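Local structure of hypothetical protein XAC2396 (Xanthomonas axonopodis pv. citri, 2G3W) at residues His25-Ala30 with Leu45-Phe50; Glu35-Leu40 with Ala144-Gly149. The protein is of unknown function but has a compact fold built around a variation of the PD-(D/E)XK nuclease motif. One frame throughout, in Å; residues are numbered along the deposited sequence.

Contact 1: residues His25-Ala30 with Leu45-Phe50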
loop_
_atom_site.group_PDB
_atom_site.type_symbol
_atom_site.label_atom_id
_atom_site.label_comp_id
_atom_site.label_asym_id
_atom_site.label_seq_id
_atom_site.Cartn_x
_atom_site.Cartn_y
_atom_site.Cartn_z
ATOM N N HIS A 25 -21.432 4.969 15.359
ATOM C CA HIS A 25 -22.398 4.454 14.397
ATOM C C HIS A 25 -23.281 3.361 14.984
ATOM O O HIS A 25 -22.788 2.334 15.444
ATOM C CB HIS A 25 -21.679 3.906 13.151
ATOM C CG HIS A 25 -21.013 4.964 12.343
ATOM N ND1 HIS A 25 -21.661 5.641 11.333
ATOM C CD2 HIS A 25 -19.775 5.506 12.429
ATOM C CE1 HIS A 25 -20.830 6.522 10.797
ATOM N NE2 HIS A 25 -19.680 6.458 11.446
ATOM N N SER A 26 -24.586 3.615 14.948
ATOM C CA SER A 26 -25.591 2.641 15.300
ATOM C C SER A 26 -26.083 1.980 14.028
ATOM O O SER A 26 -26.783 2.606 13.224
ATOM C CB SER A 26 -26.752 3.340 16.017
ATOM O OG SER A 26 -27.663 2.394 16.514
ATOM N N LEU A 27 -25.701 0.718 13.835
ATOM C CA LEU A 27 -25.987 0.019 12.599
ATOM C C LEU A 27 -26.955 -1.155 12.769
ATOM O O LEU A 27 -27.056 -1.732 13.845
ATOM C CB LEU A 27 -24.671 -0.518 11.993
ATOM C CG LEU A 27 -23.601 0.530 11.661
ATOM C CD1 LEU A 27 -22.432 -0.172 11.063
ATOM C CD2 LEU A 27 -24.111 1.610 10.715
ATOM N N THR A 28 -27.611 -1.494 11.662
ATOM C CA THR A 28 -28.488 -2.636 11.508
ATOM C C THR A 28 -28.054 -3.346 10.248
ATOM O O THR A 28 -27.838 -2.695 9.210
ATOM C CB THR A 28 -29.945 -2.113 11.382
ATOM O OG1 THR A 28 -30.486 -1.975 12.701
ATOM C CG2 THR A 28 -30.829 -3.019 10.531
ATOM N N LEU A 29 -27.858 -4.667 10.347
ATOM C CA LEU A 29 -27.430 -5.494 9.217
ATOM C C LEU A 29 -28.349 -6.666 9.065
ATOM O O LEU A 29 -28.562 -7.419 10.026
ATOM C CB LEU A 29 -25.985 -6.017 9.391
ATOM C CG LEU A 29 -24.812 -5.053 9.441
ATOM C CD1 LEU A 29 -24.585 -4.645 10.899
ATOM C CD2 LEU A 29 -23.579 -5.763 8.871
ATOM N N ALA A 30 -28.932 -6.797 7.876
ATOM C CA ALA A 30 -29.774 -7.948 7.566
ATOM C C ALA A 30 -28.842 -9.024 7.042
ATOM O O ALA A 30 -28.230 -8.832 6.023
ATOM C CB ALA A 30 -30.808 -7.598 6.505
ATOM N N LEU A 45 -16.820 -4.920 9.322
ATOM C CA LEU A 45 -15.458 -4.379 9.270
ATOM C C LEU A 45 -15.297 -3.359 8.111
ATOM O O LEU A 45 -14.626 -2.322 8.278
ATOM C CB LEU A 45 -14.410 -5.530 9.177
ATOM C CG LEU A 45 -12.947 -5.125 8.969
ATOM C CD1 LEU A 45 -12.389 -4.298 10.085
ATOM C CD2 LEU A 45 -12.080 -6.361 8.717
ATOM N N ALA A 46 -15.878 -3.671 6.947
ATOM C CA ALA A 46 -15.788 -2.796 5.767
ATOM C C ALA A 46 -16.420 -1.446 6.033
ATOM O O ALA A 46 -15.867 -0.394 5.670
ATOM C CB ALA A 46 -16.422 -3.442 4.549
ATOM N N PHE A 47 -17.587 -1.472 6.669
ATOM C CA PHE A 47 -18.203 -0.240 7.071
ATOM C C PHE A 47 -17.223 0.577 7.942
ATOM O O PHE A 47 -17.006 1.768 7.698
ATOM C CB PHE A 47 -19.563 -0.504 7.763
ATOM C CG PHE A 47 -20.372 0.755 7.961
ATOM C CD1 PHE A 47 -20.002 1.665 8.919
ATOM C CD2 PHE A 47 -21.474 1.039 7.150
ATOM C CE1 PHE A 47 -20.715 2.864 9.105
ATOM C CE2 PHE A 47 -22.220 2.235 7.346
ATOM C CZ PHE A 47 -21.821 3.138 8.310
ATOM N N ALA A 48 -16.593 -0.069 8.921
ATOM C CA ALA A 48 -15.667 0.621 9.808
ATOM C C ALA A 48 -14.440 1.165 9.091
ATOM O O ALA A 48 -13.934 2.246 9.461
ATOM C CB ALA A 48 -15.260 -0.282 10.968
ATOM N N LEU A 49 -13.944 0.441 8.088
ATOM C CA LEU A 49 -12.787 0.921 7.312
ATOM C C LEU A 49 -13.105 2.178 6.478
ATOM O O LEU A 49 -12.230 2.999 6.228
ATOM C CB LEU A 49 -12.189 -0.188 6.430
ATOM C CG LEU A 49 -11.631 -1.425 7.168
ATOM C CD1 LEU A 49 -11.048 -2.451 6.176
ATOM C CD2 LEU A 49 -10.594 -0.988 8.200
ATOM N N PHE A 50 -14.364 2.328 6.087
ATOM C CA PHE A 50 -14.775 3.370 5.155
ATOM C C PHE A 50 -15.857 4.299 5.707
ATOM O O PHE A 50 -16.516 4.994 4.941
ATOM C CB PHE A 50 -15.241 2.714 3.843
ATOM C CG PHE A 50 -14.119 2.091 3.086
ATOM C CD1 PHE A 50 -13.252 2.886 2.340
ATOM C CD2 PHE A 50 -13.852 0.732 3.209
ATOM C CE1 PHE A 50 -12.189 2.347 1.716
ATOM C CE2 PHE A 50 -12.784 0.180 2.577
ATOM C CZ PHE A 50 -11.949 0.986 1.814
#
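His25 meets Phe47 through its ring, while its NE2 is hydrogen-bonded to Tyr21 OH on the same strand, which ties down one corner of the imidazole. The pair is T-shaped: the edge of the phenyl ring is directed at one face of the imidazole, with centroids 5.3 Å apart and planes at 72°. Phe47 CE1 does the touching, set off toward the ND1 side of that face, 3.7 Å from His25 ND1. The same phenyl ring offers a face to Leu27; these two side chains approach each other from opposite directions. Leu27 CD1 stands 3.9 Å from the ring centroid and 16° off the normal, a CH-pi contact, while Leu27 CD2 sits over the same face, 3.7 Å from Phe47 CZ. A trans first torsion (chi1 -169°) sends Phe47 from the helix to the strand, where one ring serves two neighbours by different surfaces. Phe57 also meets this ring. No hydrogen bond crosses the contact, so it probably rests on dispersion and ring electrostatics. Such interlocking of an aromatic from a helix with alternate residues of a strand illustrates helix-on-sheet packing in an alpha/beta fold, here helix 37-49 against strand 21-31 at one edge of this chain's sheet.

Contact 2: residues Glu35-Leu40 with Ala144-Gly149. With ACT (acetate ion), chain C.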
loop_
_atom_site.group_PDB
_atom_site.type_symbol
_atom_site.label_atom_id
_atom_site.label_comp_id
_atom_site.label_asym_id
_atom_site.label_seq_id
_atom_site.Cartn_x
_atom_site.Cartn_y
_atom_site.Cartn_z
ATOM N N GLU A 35 -25.439 -15.741 3.425
ATOM C CA GLU A 35 -24.289 -14.983 3.936
ATOM C C GLU A 35 -23.794 -15.595 5.231
ATOM O O GLU A 35 -24.555 -15.701 6.195
ATOM C CB GLU A 35 -24.683 -13.515 4.162
ATOM C CG GLU A 35 -23.573 -12.603 4.725
ATOM C CD GLU A 35 -24.007 -11.144 4.712
ATOM O OE1 GLU A 35 -25.210 -10.919 4.938
ATOM O OE2 GLU A 35 -23.179 -10.222 4.461
ATOM N N THR A 36 -22.524 -15.995 5.255
ATOM C CA THR A 36 -21.933 -16.618 6.453
ATOM C C THR A 36 -21.735 -15.570 7.523
ATOM O O THR A 36 -21.692 -14.358 7.218
ATOM C CB THR A 36 -20.542 -17.235 6.181
ATOM O OG1 THR A 36 -19.677 -16.244 5.590
ATOM C CG2 THR A 36 -20.646 -18.464 5.280
ATOM N N ASP A 37 -21.567 -16.021 8.763
ATOM C CA ASP A 37 -21.157 -15.127 9.865
ATOM C C ASP A 37 -19.868 -14.361 9.555
ATOM O O ASP A 37 -19.763 -13.159 9.805
ATOM C CB ASP A 37 -20.980 -15.942 11.145
ATOM C CG ASP A 37 -22.280 -16.472 11.681
ATOM O OD1 ASP A 37 -23.377 -16.141 11.164
ATOM O OD2 ASP A 37 -22.209 -17.223 12.653
ATOM N N GLU A 38 -18.879 -15.072 9.015
ATOM C CA GLU A 38 -17.635 -14.463 8.558
ATOM C C GLU A 38 -17.889 -13.318 7.550
ATOM O O GLU A 38 -17.372 -12.232 7.733
ATOM C CB GLU A 38 -16.735 -15.521 7.912
ATOM C CG GLU A 38 -15.418 -14.971 7.337
ATOM C CD GLU A 38 -14.489 -16.059 6.750
ATOM O OE1 GLU A 38 -14.943 -17.194 6.508
ATOM O OE2 GLU A 38 -13.292 -15.779 6.528
ATOM N N ARG A 39 -18.658 -13.564 6.486
ATOM C CA ARG A 39 -18.932 -12.507 5.473
ATOM C C ARG A 39 -19.654 -11.344 6.112
ATOM O O ARG A 39 -19.322 -10.181 5.834
ATOM C CB ARG A 39 -19.812 -13.031 4.336
ATOM C CG ARG A 39 -19.818 -12.097 3.113
ATOM C CD ARG A 39 -20.722 -12.682 2.034
ATOM N NE ARG A 39 -20.689 -11.885 0.808
ATOM C CZ ARG A 39 -21.251 -10.689 0.661
ATOM N NH1 ARG A 39 -21.945 -10.127 1.670
ATOM N NH2 ARG A 39 -21.144 -10.062 -0.519
ATOM N N LEU A 40 -20.620 -11.630 6.997
ATOM C CA LEU A 40 -21.314 -10.518 7.690
ATOM C C LEU A 40 -20.328 -9.635 8.468
ATOM O O LEU A 40 -20.401 -8.391 8.446
ATOM C CB LEU A 40 -22.437 -11.047 8.602
ATOM C CG LEU A 40 -23.240 -9.822 9.041
ATOM C CD1 LEU A 40 -24.620 -9.845 8.512
ATOM C CD2 LEU A 40 -23.160 -9.557 10.537
ATOM N N ALA A 144 -16.397 -15.330 14.388
ATOM C CA ALA A 144 -16.763 -16.032 15.623
ATOM C C ALA A 144 -17.225 -15.068 16.714
ATOM O O ALA A 144 -17.796 -15.496 17.722
ATOM C CB ALA A 144 -15.590 -16.909 16.125
ATOM N N LEU A 145 -16.989 -13.770 16.511
ATOM C CA LEU A 145 -17.395 -12.767 17.505
ATOM C C LEU A 145 -18.792 -12.218 17.217
ATOM O O LEU A 145 -19.263 -11.316 17.923
ATOM C CB LEU A 145 -16.387 -11.609 17.544
ATOM C CG LEU A 145 -14.946 -11.914 17.987
ATOM C CD1 LEU A 145 -14.132 -10.653 18.074
ATOM C CD2 LEU A 145 -14.893 -12.639 19.329
ATOM N N ILE A 146 -19.451 -12.759 16.194
ATOM C CA ILE A 146 -20.795 -12.329 15.816
ATOM C C ILE A 146 -21.815 -12.527 16.977
ATOM O O ILE A 146 -21.778 -13.512 17.701
ATOM C CB ILE A 146 -21.273 -13.012 14.531
ATOM C CG1 ILE A 146 -22.379 -12.190 13.846
ATOM C CG2 ILE A 146 -21.751 -14.447 14.808
ATOM C CD1 ILE A 146 -22.648 -12.694 12.443
ATOM N N GLN A 147 -22.689 -11.546 17.152
ATOM C CA GLN A 147 -23.788 -11.629 18.121
ATOM C C GLN A 147 -24.990 -10.919 17.522
ATOM O O GLN A 147 -24.857 -10.256 16.522
ATOM C CB GLN A 147 -23.394 -10.964 19.437
ATOM C CG GLN A 147 -22.156 -11.554 20.108
ATOM C CD GLN A 147 -21.877 -10.902 21.437
ATOM O OE1 GLN A 147 -21.757 -11.575 22.458
ATOM N NE2 GLN A 147 -21.790 -9.578 21.437
ATOM N N ARG A 148 -26.176 -11.071 18.113
ATOM C CA ARG A 148 -27.348 -10.351 17.607
ATOM C C ARG A 148 -27.256 -8.860 17.917
ATOM O O ARG A 148 -27.671 -8.037 17.119
ATOM C CB ARG A 148 -28.637 -10.943 18.185
ATOM C CG ARG A 148 -28.915 -12.348 17.717
ATOM C CD ARG A 148 -29.512 -12.372 16.339
ATOM N NE ARG A 148 -30.004 -13.708 16.021
ATOM C CZ ARG A 148 -31.286 -14.035 15.863
ATOM N NH1 ARG A 148 -31.602 -15.294 15.578
ATOM N NH2 ARG A 148 -32.246 -13.119 15.964
ATOM N N GLY A 149 -26.710 -8.522 19.081
ATOM C CA GLY A 149 -26.492 -7.118 19.473
ATOM C C GLY A 149 -25.031 -6.868 19.788
ATOM O O GLY A 149 -24.546 -7.292 20.830
HETATM C C ACT C . -32.012 -9.128 17.062
HETATM O O ACT C . -32.199 -10.038 16.197
HETATM O OXT ACT C . -32.495 -9.328 18.203
HETATM C CH3 ACT C . -31.223 -7.877 16.769
#
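The first turn of helix 37-49 packs against the loop that leads from helix 136-143 into strand 149-157, and Ile146 carries that loop's side of the contact. Its CD1 reaches both Leu40 and Asp37, while CG2 meets Asp37 alone. Ile146 CD1 lies 3.7 Å from Leu40 CD2, an apolar contact in which the side chains cross at about a right angle. The shorter branch, Ile146 CG2, comes to 3.5 Å from Asp37 OD2, so a methyl group rests beside the carboxylate. Ile146 runs out extended, chi1 -157° and chi2 168°, which sets CD1 between Asp37 and Leu40, one helical turn apart. Asp37 OD1 accepts from Gln31 NE2, outside the two segments, although it also touches Ile146 CD1. Thr36 is the N-cap: its OG1 accepts from Arg39 N at 3.0 Å, with an N-H...O angle of 164°. Farther along the loop, Arg148 NH2 donates to O of an acetate, probably from the crystallisation liquor, at 3.1 Å. Across the two segments there is no hydrogen bond or salt bridge. The chemistry implies a join made by van der Waals contact, in which a branched aliphatic residue packs against both a leucine and a hydrogen-bonded carboxylate.

How the contacts relate
From the N terminus the chain enters strand 21-31, passes through 35-40 at the start of helix 37-49, and reaches 45-50 at its end, where contact 1 closes a short loop with only 14 residues between its segments. Contact 2 closes a far longer one, spanning 103 residues before 144-149. Because 35-40 falls within the first loop and 144-149 beyond it, the two closures cross. Helix 37-49 is their common element: one end is fastened to an edge strand, the other to the connection before strand 149-157. The contact centres lie 12 Å apart, and Leu29 CD2 packs 4.1 Å from Leu40 CG, linking them directly.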